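Local atomic coordinates of mannuronan C5-epimerase (PDB entry 4NK6), a protein that converts beta-D-mannuronate to alpha-L-guluronate in the alginate polymer and helps to channel that polymer safely through the periplasm. Residues A26-P31 with G328-Y333; G343-E348 with G366-N371; N352-N357 with I375-N380; V413-V418 with L430-P435. One frame throughout, in Å; residues are numbered along the deposited sequence.

How the contacts relate
Near the N terminus, segment 26-31 lies along the outside of the right-handed beta-helix. Contact 1 closes a loop of 296 residues when segment 328-333 meets this N-terminal part. Contacts 2 and 3 follow and cross each other, since their segments alternate along the chain. Each joins parallel strands of successive coils, contact 2 on one face and contact 3 on another. Their apolar side chains meet in the interior, as where Leu346 touches Ile375. Contact 4 comes last and closes a short loop between two faces. Its strand 414-418 pairs with strand 375-378 of contact 3, while strand 330-337 of contact 1 flanks strand 353-355.

Contact 1: residues A26-P31 with G328-Y333; sequences AKPVLP and GNIVAY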
loop_
_atom_site.group_PDB
_atom_site.type_symbol
_atom_site.label_atom_id
_atom_site.label_comp_id
_atom_site.label_asym_id
_atom_site.label_seq_id
_atom_site.Cartn_x
_atom_site.Cartn_y
_atom_site.Cartn_z
ATOM N N ALA A 26 18.847 -19.447 -13.461
ATOM C CA ALA A 26 18.841 -18.287 -14.354
ATOM C C ALA A 26 18.197 -17.093 -13.657
ATOM O O ALA A 26 17.434 -17.267 -12.703
ATOM C CB ALA A 26 18.103 -18.606 -15.651
ATOM N N LYS A 27 18.497 -15.883 -14.127
ATOM C CA LYS A 27 17.944 -14.685 -13.499
ATOM C C LYS A 27 16.422 -14.688 -13.624
ATOM O O LYS A 27 15.882 -15.270 -14.563
ATOM C CB LYS A 27 18.574 -13.400 -14.065
ATOM C CG LYS A 27 18.272 -13.087 -15.521
ATOM C CD LYS A 27 19.095 -11.881 -15.973
ATOM C CE LYS A 27 18.751 -11.435 -17.387
ATOM N NZ LYS A 27 17.411 -10.784 -17.466
ATOM N N PRO A 28 15.725 -14.084 -12.650
ATOM C CA PRO A 28 14.261 -14.143 -12.673
ATOM C C PRO A 28 13.650 -13.394 -13.849
ATOM O O PRO A 28 14.210 -12.399 -14.324
ATOM C CB PRO A 28 13.859 -13.479 -11.353
ATOM C CG PRO A 28 15.030 -12.650 -10.962
ATOM C CD PRO A 28 16.224 -13.416 -11.435
ATOM N N VAL A 29 12.513 -13.898 -14.315
ATOM C CA VAL A 29 11.729 -13.235 -15.347
ATOM C C VAL A 29 10.745 -12.298 -14.668
ATOM O O VAL A 29 9.842 -12.731 -13.951
ATOM C CB VAL A 29 10.971 -14.252 -16.211
ATOM C CG1 VAL A 29 10.066 -13.537 -17.208
ATOM C CG2 VAL A 29 11.951 -15.165 -16.930
ATOM N N LEU A 30 10.937 -11.004 -14.873
ATOM C CA LEU A 30 10.139 -10.012 -14.171
ATOM C C LEU A 30 9.085 -9.458 -15.119
ATOM O O LEU A 30 9.333 -9.346 -16.313
ATOM C CB LEU A 30 11.039 -8.898 -13.635
ATOM C CG LEU A 30 12.093 -9.358 -12.627
ATOM C CD1 LEU A 30 13.056 -8.235 -12.327
ATOM C CD2 LEU A 30 11.427 -9.855 -11.348
ATOM N N PRO A 31 7.896 -9.134 -14.585
ATOM C CA PRO A 31 6.796 -8.611 -15.398
ATOM C C PRO A 31 7.230 -7.377 -16.177
ATOM O O PRO A 31 7.991 -6.551 -15.663
ATOM C CB PRO A 31 5.744 -8.215 -14.354
ATOM C CG PRO A 31 6.047 -9.065 -13.172
ATOM C CD PRO A 31 7.529 -9.253 -13.163
ATOM N N GLY A 328 6.431 -17.381 -2.193
ATOM C CA GLY A 328 6.427 -17.445 -3.646
ATOM C C GLY A 328 6.777 -16.119 -4.295
ATOM O O GLY A 328 6.509 -15.896 -5.485
ATOM N N ASN A 329 7.398 -15.239 -3.519
ATOM C CA ASN A 329 7.661 -13.886 -3.994
ATOM C C ASN A 329 9.043 -13.722 -4.583
ATOM O O ASN A 329 9.958 -14.478 -4.268
ATOM C CB ASN A 329 7.466 -12.881 -2.854
ATOM C CG ASN A 329 6.056 -12.897 -2.317
ATOM O OD1 ASN A 329 5.128 -12.481 -3.004
ATOM N ND2 ASN A 329 5.882 -13.389 -1.088
ATOM N N ILE A 330 9.191 -12.714 -5.431
ATOM C CA ILE A 330 10.496 -12.353 -5.960
ATOM C C ILE A 330 10.828 -10.920 -5.562
ATOM O O ILE A 330 10.096 -9.977 -5.882
ATOM C CB ILE A 330 10.583 -12.542 -7.494
ATOM C CG1 ILE A 330 10.395 -14.021 -7.851
ATOM C CG2 ILE A 330 11.927 -12.068 -8.001
ATOM C CD1 ILE A 330 10.293 -14.292 -9.344
ATOM N N VAL A 331 11.927 -10.778 -4.830
ATOM C CA VAL A 331 12.420 -9.484 -4.396
ATOM C C VAL A 331 13.749 -9.251 -5.120
ATOM O O VAL A 331 14.740 -9.916 -4.822
ATOM C CB VAL A 331 12.601 -9.483 -2.864
ATOM C CG1 VAL A 331 13.140 -8.150 -2.380
ATOM C CG2 VAL A 331 11.263 -9.778 -2.193
ATOM N N ALA A 332 13.765 -8.336 -6.090
ATOM C CA ALA A 332 14.898 -8.254 -7.021
ATOM C C ALA A 332 15.380 -6.840 -7.358
ATOM O O ALA A 332 14.581 -5.934 -7.587
ATOM C CB ALA A 332 14.580 -9.011 -8.303
ATOM N N TYR A 333 16.698 -6.671 -7.397
ATOM C CA TYR A 333 17.324 -5.443 -7.893
ATOM C C TYR A 333 16.867 -4.173 -7.170
ATOM O O TYR A 333 16.812 -3.099 -7.769
ATOM C CB TYR A 333 17.081 -5.283 -9.398
ATOM C CG TYR A 333 17.381 -6.515 -10.227
ATOM C CD1 TYR A 333 18.685 -6.989 -10.368
ATOM C CD2 TYR A 333 16.367 -7.189 -10.891
ATOM C CE1 TYR A 333 18.962 -8.110 -11.133
ATOM C CE2 TYR A 333 16.636 -8.310 -11.661
ATOM C CZ TYR A 333 17.931 -8.766 -11.779
ATOM O OH TYR A 333 18.193 -9.879 -12.555
HETATM O O HOH W 1 16.203 -10.495 -14.208
#
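Leu30 and Tyr333 both hold CG opposite the carbonyl carbon and beside the backbone N, with chi1 of -61° and -49°. This points Leu30 CD1 at the edge of the Tyr333 ring, near the ring plane. The closest ring atom is Tyr333 CE2, 3.6 Å from Leu30 CD1. The second branch of the leucine turns to Ile330, with Leu30 CD2 at 4.0 Å from Ile330 CG2. Ile330 CG2 also meets Pro28 CB, at 4.1 Å. Segment 328-333 belongs to the right-handed beta-helix, and its strand runs across one flank of that fold. Segment 26-31 has no regular structure, and the direction of residues 27-30 is 103° from that of residues 330-333. It therefore spans several coils: Leu30 touches Phe308 on one neighbouring strand, while Lys27 and Pro28 touch Trp355 on the other. No direct hydrogen bond links the two segments. A water does so instead, 2.7 Å from Tyr333 OH. The water donates to the backbone at Pro28 O, over 2.8 Å. Lys27 crosses the end of the tyrosine at about a right angle, with Lys27 CB 3.9 Å from Tyr333 OH, and its NZ gives the water a weak bond.

Contact 2: residues G343-E348 with G366-N371; sequences GITLYE and GIRVRN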
loop_
_atom_site.group_PDB
_atom_site.type_symbol
_atom_site.label_atom_id
_atom_site.label_comp_id
_atom_site.label_asym_id
_atom_site.label_seq_id
_atom_site.Cartn_x
_atom_site.Cartn_y
_atom_site.Cartn_z
ATOM N N GLY A 343 17.896 -3.866 6.261
ATOM C CA GLY A 343 17.557 -3.625 4.864
ATOM C C GLY A 343 16.303 -4.403 4.492
ATOM O O GLY A 343 15.255 -3.823 4.210
ATOM N N ILE A 344 16.426 -5.728 4.493
ATOM C CA ILE A 344 15.311 -6.638 4.258
ATOM C C ILE A 344 15.134 -7.561 5.471
ATOM O O ILE A 344 16.109 -8.130 5.967
ATOM C CB ILE A 344 15.583 -7.553 3.051
ATOM C CG1 ILE A 344 15.908 -6.727 1.802
ATOM C CG2 ILE A 344 14.396 -8.491 2.805
ATOM C CD1 ILE A 344 16.331 -7.571 0.583
ATOM N N THR A 345 13.901 -7.709 5.947
ATOM C CA THR A 345 13.617 -8.668 7.011
ATOM C C THR A 345 12.567 -9.675 6.551
ATOM O O THR A 345 11.512 -9.282 6.066
ATOM C CB THR A 345 13.090 -7.973 8.281
ATOM O OG1 THR A 345 13.865 -6.801 8.560
ATOM C CG2 THR A 345 13.144 -8.932 9.488
ATOM N N LEU A 346 12.860 -10.966 6.699
ATOM C CA LEU A 346 11.863 -12.002 6.464
ATOM C C LEU A 346 11.407 -12.580 7.797
ATOM O O LEU A 346 12.211 -13.095 8.574
ATOM C CB LEU A 346 12.403 -13.128 5.579
ATOM C CG LEU A 346 12.988 -12.812 4.192
ATOM C CD1 LEU A 346 12.744 -13.972 3.268
ATOM C CD2 LEU A 346 12.469 -11.537 3.578
ATOM N N TYR A 347 10.112 -12.476 8.052
ATOM C CA TYR A 347 9.515 -12.975 9.271
ATOM C C TYR A 347 8.568 -14.122 8.918
ATOM O O TYR A 347 7.506 -13.884 8.326
ATOM C CB TYR A 347 8.663 -11.881 9.905
ATOM C CG TYR A 347 9.374 -10.756 10.629
ATOM C CD1 TYR A 347 10.305 -11.006 11.631
ATOM C CD2 TYR A 347 9.060 -9.432 10.344
ATOM C CE1 TYR A 347 10.912 -9.958 12.320
ATOM C CE2 TYR A 347 9.662 -8.390 11.015
ATOM C CZ TYR A 347 10.582 -8.655 12.002
ATOM O OH TYR A 347 11.166 -7.596 12.666
ATOM N N GLU A 348 8.944 -15.347 9.284
ATOM C CA GLU A 348 8.074 -16.510 9.119
ATOM C C GLU A 348 7.486 -16.588 7.709
ATOM O O GLU A 348 6.292 -16.838 7.534
ATOM C CB GLU A 348 6.944 -16.480 10.157
ATOM C CG GLU A 348 7.411 -16.638 11.613
ATOM C CD GLU A 348 8.162 -15.416 12.148
ATOM O OE1 GLU A 348 7.637 -14.286 12.048
ATOM O OE2 GLU A 348 9.277 -15.584 12.676
ATOM N N GLY A 366 21.907 -6.283 7.038
ATOM C CA GLY A 366 21.553 -6.142 5.632
ATOM C C GLY A 366 20.302 -6.946 5.289
ATOM O O GLY A 366 19.271 -6.388 4.924
ATOM N N ILE A 367 20.395 -8.265 5.412
ATOM C CA ILE A 367 19.260 -9.152 5.188
ATOM C C ILE A 367 19.066 -10.049 6.415
ATOM O O ILE A 367 19.961 -10.815 6.787
ATOM C CB ILE A 367 19.486 -10.046 3.946
ATOM C CG1 ILE A 367 19.609 -9.186 2.682
ATOM C CG2 ILE A 367 18.346 -11.058 3.791
ATOM C CD1 ILE A 367 20.109 -9.956 1.432
ATOM N N ARG A 368 17.911 -9.940 7.057
ATOM C CA ARG A 368 17.624 -10.782 8.210
ATOM C C ARG A 368 16.498 -11.767 7.902
ATOM O O ARG A 368 15.471 -11.396 7.332
ATOM C CB ARG A 368 17.301 -9.944 9.456
ATOM C CG ARG A 368 16.960 -10.806 10.680
ATOM C CD ARG A 368 17.125 -10.043 11.999
ATOM N NE ARG A 368 16.135 -8.981 12.184
ATOM C CZ ARG A 368 15.014 -9.117 12.887
ATOM N NH1 ARG A 368 14.191 -8.082 13.025
ATOM N NH2 ARG A 368 14.716 -10.282 13.456
ATOM N N VAL A 369 16.705 -13.026 8.272
ATOM C CA VAL A 369 15.730 -14.074 8.005
ATOM C C VAL A 369 15.392 -14.787 9.299
ATOM O O VAL A 369 16.252 -15.425 9.891
ATOM C CB VAL A 369 16.287 -15.123 7.014
ATOM C CG1 VAL A 369 15.241 -16.187 6.721
ATOM C CG2 VAL A 369 16.744 -14.449 5.716
ATOM N N ARG A 370 14.140 -14.678 9.734
ATOM C CA ARG A 370 13.719 -15.301 10.981
ATOM C C ARG A 370 12.658 -16.362 10.692
ATOM O O ARG A 370 11.680 -16.083 9.999
ATOM C CB ARG A 370 13.160 -14.250 11.953
ATOM C CG ARG A 370 12.853 -14.792 13.368
ATOM C CD ARG A 370 12.155 -13.741 14.244
ATOM N NE ARG A 370 10.718 -13.635 13.972
ATOM C CZ ARG A 370 9.908 -12.741 14.540
ATOM N NH1 ARG A 370 8.614 -12.731 14.240
ATOM N NH2 ARG A 370 10.387 -11.860 15.412
ATOM N N ASN A 371 12.871 -17.571 11.213
ATOM C CA ASN A 371 11.875 -18.647 11.135
ATOM C C ASN A 371 11.353 -18.907 9.730
ATOM O O ASN A 371 10.168 -19.189 9.559
ATOM C CB ASN A 371 10.673 -18.356 12.046
ATOM C CG ASN A 371 11.017 -18.437 13.524
ATOM O OD1 ASN A 371 11.935 -19.151 13.923
ATOM N ND2 ASN A 371 10.270 -17.709 14.344
#
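Arg370 reaches across to Tyr347 and Glu348 on the adjacent strand. Strands 344-347 and 367-370 are parallel neighbours in successive coils of the right-handed beta-helix, with axes 4.7 Å apart. Five backbone hydrogen bonds join them, from Ile344 N to Gly366 O at one end to Glu348 N to Arg370 O at the other. Arg370 CB lies 3.7 Å from Leu346 O. CG is anti to the backbone N (chi1 -173°), and CG and CD then run past Glu348 OE2. A bend at chi3 (80°) turns the guanidinium side-on to the carboxylate. Arg370 NE donates to the syn lone pair of Glu348 OE2 at 2.7 Å, and Arg370 NH1 donates to Glu348 OE1 at 2.9 Å, completing a two-pronged salt bridge. Arg370 CZ has Tyr347 CD1 over the guanidinium centre, 3.4 Å away, while NH2 is near Tyr347 CE1. The ring and guanidinium planes are tilted 49° apart.

Arg368 lies alongside Thr345, whose CG2 sits over one face of the guanidinium, toward its rim. Its NH1 makes a weak bond to Tyr347 OH, but its NE has a stronger partner in Asp342. The Tyr347 side chain is about 11 Å from that of His274, the probable proton acceptor, so this polar face is near the active site. Ile344, Leu346, Ile367 and Val369 point the other way, into the apolar interior. Glu348 OE2 has a second donor: Asn371 ND2, 2.9 Å away, meets it on the anti side and out of the carboxylate plane.

Contact 3: residues N352-N357 with I375-N380; sequences NLLWGN and IKLYEN
Asn380 OD1 takes two bonds from Asn357. Asn357 ND2 donates to it at 2.9 Å, in the carbonyl plane, and Asn357 N donates at 3.0 Å from above that plane. The two amides lie side by side and nearly coplanar, 4° apart. Asn380 ND2 in turn donates to Leu354 O at 2.9 Å. That carbonyl also accepts from Tyr378 N, so it too is held twice. Asn357 repeats the pattern one coil back, bonding to Val331 O and Asn334. This is an asparagine ladder, a known feature of parallel beta-helices, and here it ties together the turns that follow these strands.

Strands 353-355 and 375-378 pair in parallel. On the outer side, Trp355 and Tyr378 have ring planes 7° apart, but the rings are displaced along their planes and barely overlap. Tyr378 CB instead lies over the rim of one indole face, 3.3 Å from Trp355 CE3. On the inner side, Leu354 CD2 meets Leu377 CD2 at 3.6 Å.

Strand 330-337 flanks this pair on one edge and strand 414-418 on the other. Leu354 packs inward on Ile344 and Ile367 of strands 344-347 and 367-370. The N-terminal residues lie outside, where Met25 touches Tyr378 and Glu24 bonds to Tyr378 OH.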
loop_
_atom_site.group_PDB
_atom_site.type_symbol
_atom_site.label_atom_id
_atom_site.label_comp_id
_atom_site.label_asym_id
_atom_site.label_seq_id
_atom_site.Cartn_x
_atom_site.Cartn_y
_atom_site.Cartn_z
ATOM N N ASN A 352 10.895 -17.846 -0.716
ATOM C CA ASN A 352 11.008 -16.580 -1.417
ATOM C C ASN A 352 12.380 -16.469 -2.056
ATOM O O ASN A 352 13.355 -17.051 -1.558
ATOM C CB ASN A 352 10.776 -15.409 -0.447
ATOM C CG ASN A 352 9.322 -15.298 -0.001
ATOM O OD1 ASN A 352 8.438 -15.071 -0.816
ATOM N ND2 ASN A 352 9.076 -15.451 1.301
ATOM N N LEU A 353 12.451 -15.723 -3.152
ATOM C CA LEU A 353 13.709 -15.473 -3.839
ATOM C C LEU A 353 14.124 -14.013 -3.676
ATOM O O LEU A 353 13.349 -13.103 -3.977
ATOM C CB LEU A 353 13.579 -15.823 -5.333
ATOM C CG LEU A 353 14.750 -15.443 -6.248
ATOM C CD1 LEU A 353 16.044 -16.172 -5.853
ATOM C CD2 LEU A 353 14.425 -15.682 -7.734
ATOM N N LEU A 354 15.341 -13.798 -3.183
ATOM C CA LEU A 354 15.950 -12.473 -3.152
ATOM C C LEU A 354 17.100 -12.474 -4.154
ATOM O O LEU A 354 18.090 -13.181 -3.961
ATOM C CB LEU A 354 16.455 -12.131 -1.742
ATOM C CG LEU A 354 15.456 -11.557 -0.726
ATOM C CD1 LEU A 354 14.213 -12.430 -0.568
ATOM C CD2 LEU A 354 16.116 -11.326 0.628
ATOM N N TRP A 355 16.953 -11.704 -5.232
ATOM C CA TRP A 355 17.934 -11.696 -6.321
ATOM C C TRP A 355 18.507 -10.316 -6.612
ATOM O O TRP A 355 17.774 -9.409 -7.007
ATOM C CB TRP A 355 17.314 -12.223 -7.619
ATOM C CG TRP A 355 18.337 -12.418 -8.707
ATOM C CD1 TRP A 355 19.020 -11.441 -9.389
ATOM C CD2 TRP A 355 18.802 -13.669 -9.234
ATOM N NE1 TRP A 355 19.878 -12.009 -10.299
ATOM C CE2 TRP A 355 19.763 -13.374 -10.227
ATOM C CE3 TRP A 355 18.492 -15.008 -8.973
ATOM C CZ2 TRP A 355 20.421 -14.373 -10.951
ATOM C CZ3 TRP A 355 19.148 -15.997 -9.693
ATOM C CH2 TRP A 355 20.100 -15.673 -10.668
ATOM N N GLY A 356 19.821 -10.175 -6.459
ATOM C CA GLY A 356 20.527 -9.001 -6.950
ATOM C C GLY A 356 20.174 -7.681 -6.287
ATOM O O GLY A 356 20.279 -6.619 -6.903
ATOM N N ASN A 357 19.757 -7.742 -5.027
ATOM C CA ASN A 357 19.478 -6.533 -4.269
ATOM C C ASN A 357 20.767 -5.932 -3.759
ATOM O O ASN A 357 21.699 -6.649 -3.418
ATOM C CB ASN A 357 18.574 -6.838 -3.081
ATOM C CG ASN A 357 17.246 -7.392 -3.506
ATOM O OD1 ASN A 357 16.381 -6.652 -3.966
ATOM N ND2 ASN A 357 17.074 -8.705 -3.365
ATOM N N ILE A 375 14.785 -20.138 1.718
ATOM C CA ILE A 375 15.067 -18.794 1.251
ATOM C C ILE A 375 16.248 -18.853 0.291
ATOM O O ILE A 375 17.285 -19.433 0.604
ATOM C CB ILE A 375 15.376 -17.861 2.427
ATOM C CG1 ILE A 375 14.147 -17.755 3.345
ATOM C CG2 ILE A 375 15.794 -16.474 1.940
ATOM C CD1 ILE A 375 12.864 -17.378 2.606
ATOM N N LYS A 376 16.082 -18.275 -0.895
ATOM C CA LYS A 376 17.169 -18.236 -1.862
ATOM C C LYS A 376 17.742 -16.829 -1.961
ATOM O O LYS A 376 17.025 -15.874 -2.252
ATOM C CB LYS A 376 16.699 -18.755 -3.223
ATOM C CG LYS A 376 16.244 -20.209 -3.166
ATOM C CD LYS A 376 15.742 -20.727 -4.508
ATOM C CE LYS A 376 15.345 -22.203 -4.403
ATOM N NZ LYS A 376 14.759 -22.719 -5.673
ATOM N N LEU A 377 19.035 -16.706 -1.684
ATOM C CA LEU A 377 19.707 -15.414 -1.734
ATOM C C LEU A 377 20.718 -15.452 -2.866
ATOM O O LEU A 377 21.829 -15.969 -2.708
ATOM C CB LEU A 377 20.400 -15.107 -0.400
ATOM C CG LEU A 377 19.523 -15.062 0.864
ATOM C CD1 LEU A 377 20.328 -14.654 2.087
ATOM C CD2 LEU A 377 18.334 -14.135 0.698
ATOM N N TYR A 378 20.327 -14.929 -4.022
ATOM C CA TYR A 378 21.183 -14.998 -5.202
ATOM C C TYR A 378 21.700 -13.619 -5.607
ATOM O O TYR A 378 20.925 -12.670 -5.764
ATOM C CB TYR A 378 20.434 -15.636 -6.374
ATOM C CG TYR A 378 20.407 -17.155 -6.378
ATOM C CD1 TYR A 378 19.676 -17.863 -5.433
ATOM C CD2 TYR A 378 21.103 -17.882 -7.348
ATOM C CE1 TYR A 378 19.643 -19.265 -5.442
ATOM C CE2 TYR A 378 21.077 -19.277 -7.364
ATOM C CZ TYR A 378 20.339 -19.956 -6.402
ATOM O OH TYR A 378 20.309 -21.337 -6.407
ATOM N N GLU A 379 23.017 -13.522 -5.766
ATOM C CA GLU A 379 23.673 -12.327 -6.288
ATOM C C GLU A 379 23.424 -11.059 -5.476
ATOM O O GLU A 379 23.618 -9.959 -5.990
ATOM C CB GLU A 379 23.294 -12.086 -7.762
ATOM C CG GLU A 379 23.626 -13.250 -8.706
ATOM C CD GLU A 379 25.105 -13.596 -8.731
ATOM O OE1 GLU A 379 25.937 -12.685 -8.554
ATOM O OE2 GLU A 379 25.439 -14.783 -8.925
ATOM N N ASN A 380 22.993 -11.196 -4.223
ATOM C CA ASN A 380 22.798 -10.017 -3.385
ATOM C C ASN A 380 24.108 -9.391 -2.933
ATOM O O ASN A 380 25.098 -10.082 -2.684
ATOM C CB ASN A 380 21.930 -10.326 -2.164
ATOM C CG ASN A 380 20.531 -10.740 -2.549
ATOM O OD1 ASN A 380 19.704 -9.901 -2.921
ATOM N ND2 ASN A 380 20.257 -12.037 -2.473
#

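Contact 4: residues V413-V418 with L430-P435; sequences VSLIMV and LSIDSP
Val413 packs on Pro435 at one end of the contact. Val413 CG1 lies between the backbone N and the carbonyl carbon (chi1 69°), and this turns the methyl group to 3.8 Å from Pro435 CA. The same methyl group is 4.4 Å from Ile432 CG2. Further along, Leu415 CD2 meets Ile432 CD1 at 4.3 Å. The last apolar pair is Met417 SD with Leu430 CD1, 4.2 Å apart. These last two contacts are separate pairs, made by terminal methyl groups and, in Met417, by the sulfur.

The polar part is small. No direct hydrogen bond crosses between the segments. One water accepts from Val413 N at 2.9 Å and donates to Ser434 O at 2.7 Å. This ties the start of segment 413-418 to the turn after strand 430-432. Within that turn Ser434 OG gives a weak bond to Asp433 OD1.

The two strands belong to different faces of the beta-helix near its C-terminal end. Strand 414-418 pairs in parallel with strands 375-378 and 437-441, while strand 430-432 pairs with strand 388-393. Their inward side chains meet across the interior, where Val438 also touches Leu415 and Ile432. Met417 rests on Leu377 and Leu440 of the strands beside it.

Here the faces are joined by apolar side chains and one bridging water. Such contacts have little directionality, so the strand positions are probably set mainly by the backbone bonds each strand makes within its own face.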
loop_
_atom_site.group_PDB
_atom_site.type_symbol
_atom_site.label_atom_id
_atom_site.label_comp_id
_atom_site.label_asym_id
_atom_site.label_seq_id
_atom_site.Cartn_x
_atom_site.Cartn_y
_atom_site.Cartn_z
ATOM N N VAL A 413 15.087 -22.301 10.298
ATOM C CA VAL A 413 15.621 -21.403 9.284
ATOM C C VAL A 413 16.530 -22.170 8.322
ATOM O O VAL A 413 17.370 -22.963 8.737
ATOM C CB VAL A 413 16.342 -20.175 9.918
ATOM C CG1 VAL A 413 17.645 -20.579 10.625
ATOM C CG2 VAL A 413 16.593 -19.094 8.870
ATOM N N SER A 414 16.333 -21.973 7.028
ATOM C CA SER A 414 17.255 -22.552 6.063
ATOM C C SER A 414 17.380 -21.666 4.833
ATOM O O SER A 414 16.414 -21.026 4.403
ATOM C CB SER A 414 16.829 -23.956 5.657
ATOM O OG SER A 414 15.735 -23.897 4.770
ATOM N N LEU A 415 18.577 -21.619 4.268
ATOM C CA LEU A 415 18.753 -20.838 3.065
ATOM C C LEU A 415 19.848 -21.353 2.146
ATOM O O LEU A 415 20.667 -22.195 2.525
ATOM C CB LEU A 415 18.946 -19.360 3.401
ATOM C CG LEU A 415 19.880 -18.991 4.543
ATOM C CD1 LEU A 415 21.290 -18.838 4.029
ATOM C CD2 LEU A 415 19.401 -17.712 5.203
ATOM N N ILE A 416 19.804 -20.857 0.916
ATOM C CA ILE A 416 20.799 -21.141 -0.094
ATOM C C ILE A 416 21.325 -19.793 -0.568
ATOM O O ILE A 416 20.547 -18.914 -0.948
ATOM C CB ILE A 416 20.183 -21.927 -1.259
ATOM C CG1 ILE A 416 19.741 -23.309 -0.767
ATOM C CG2 ILE A 416 21.171 -22.065 -2.403
ATOM C CD1 ILE A 416 19.019 -24.147 -1.805
ATOM N N MET A 417 22.639 -19.614 -0.494
ATOM C CA MET A 417 23.261 -18.375 -0.944
ATOM C C MET A 417 24.180 -18.672 -2.117
ATOM O O MET A 417 25.029 -19.563 -2.029
ATOM C CB MET A 417 24.052 -17.718 0.187
ATOM C CG MET A 417 23.233 -17.433 1.441
ATOM S SD MET A 417 24.160 -16.475 2.661
ATOM C CE MET A 417 24.837 -15.211 1.598
ATOM N N VAL A 418 23.993 -17.938 -3.214
ATOM C CA VAL A 418 24.817 -18.098 -4.419
ATOM C C VAL A 418 25.283 -16.729 -4.906
ATOM O O VAL A 418 24.475 -15.820 -5.103
ATOM C CB VAL A 418 24.045 -18.805 -5.562
ATOM C CG1 VAL A 418 24.852 -18.787 -6.874
ATOM C CG2 VAL A 418 23.690 -20.238 -5.183
ATOM N N LEU A 430 28.274 -12.724 7.772
ATOM C CA LEU A 430 27.064 -13.482 8.054
ATOM C C LEU A 430 27.090 -14.238 9.375
ATOM O O LEU A 430 28.148 -14.587 9.914
ATOM C CB LEU A 430 26.728 -14.453 6.915
ATOM C CG LEU A 430 27.447 -15.801 6.926
ATOM C CD1 LEU A 430 26.821 -16.767 5.922
ATOM C CD2 LEU A 430 28.919 -15.611 6.626
ATOM N N SER A 431 25.893 -14.467 9.890
ATOM C CA SER A 431 25.683 -15.309 11.047
ATOM C C SER A 431 24.388 -16.064 10.801
ATOM O O SER A 431 23.380 -15.465 10.429
ATOM C CB SER A 431 25.564 -14.457 12.312
ATOM O OG SER A 431 25.371 -15.270 13.454
ATOM N N ILE A 432 24.418 -17.382 10.970
ATOM C CA ILE A 432 23.194 -18.169 10.886
ATOM C C ILE A 432 23.142 -19.079 12.096
ATOM O O ILE A 432 23.878 -20.055 12.173
ATOM C CB ILE A 432 23.111 -19.055 9.622
ATOM C CG1 ILE A 432 23.710 -18.357 8.397
ATOM C CG2 ILE A 432 21.660 -19.449 9.367
ATOM C CD1 ILE A 432 22.794 -17.348 7.760
ATOM N N ASP A 433 22.268 -18.743 13.035
ATOM C CA ASP A 433 22.171 -19.444 14.306
ATOM C C ASP A 433 21.211 -20.631 14.214
ATOM O O ASP A 433 20.051 -20.473 13.821
ATOM C CB ASP A 433 21.717 -18.463 15.398
ATOM C CG ASP A 433 21.670 -19.095 16.783
ATOM O OD1 ASP A 433 22.507 -19.973 17.087
ATOM O OD2 ASP A 433 20.791 -18.705 17.573
ATOM N N SER A 434 21.696 -21.808 14.592
ATOM C CA SER A 434 20.891 -23.035 14.598
ATOM C C SER A 434 20.146 -23.339 13.287
ATOM O O SER A 434 18.971 -23.707 13.320
ATOM C CB SER A 434 19.872 -22.992 15.743
ATOM O OG SER A 434 20.487 -22.612 16.958
ATOM N N PRO A 435 20.823 -23.209 12.133
ATOM C CA PRO A 435 20.076 -23.466 10.897
ATOM C C PRO A 435 19.731 -24.935 10.722
ATOM O O PRO A 435 20.458 -25.807 11.206
ATOM C CB PRO A 435 21.065 -23.058 9.807
ATOM C CG PRO A 435 22.397 -23.338 10.402
ATOM C CD PRO A 435 22.263 -23.003 11.870
HETATM O O HOH W 2 16.611 -23.998 12.133
#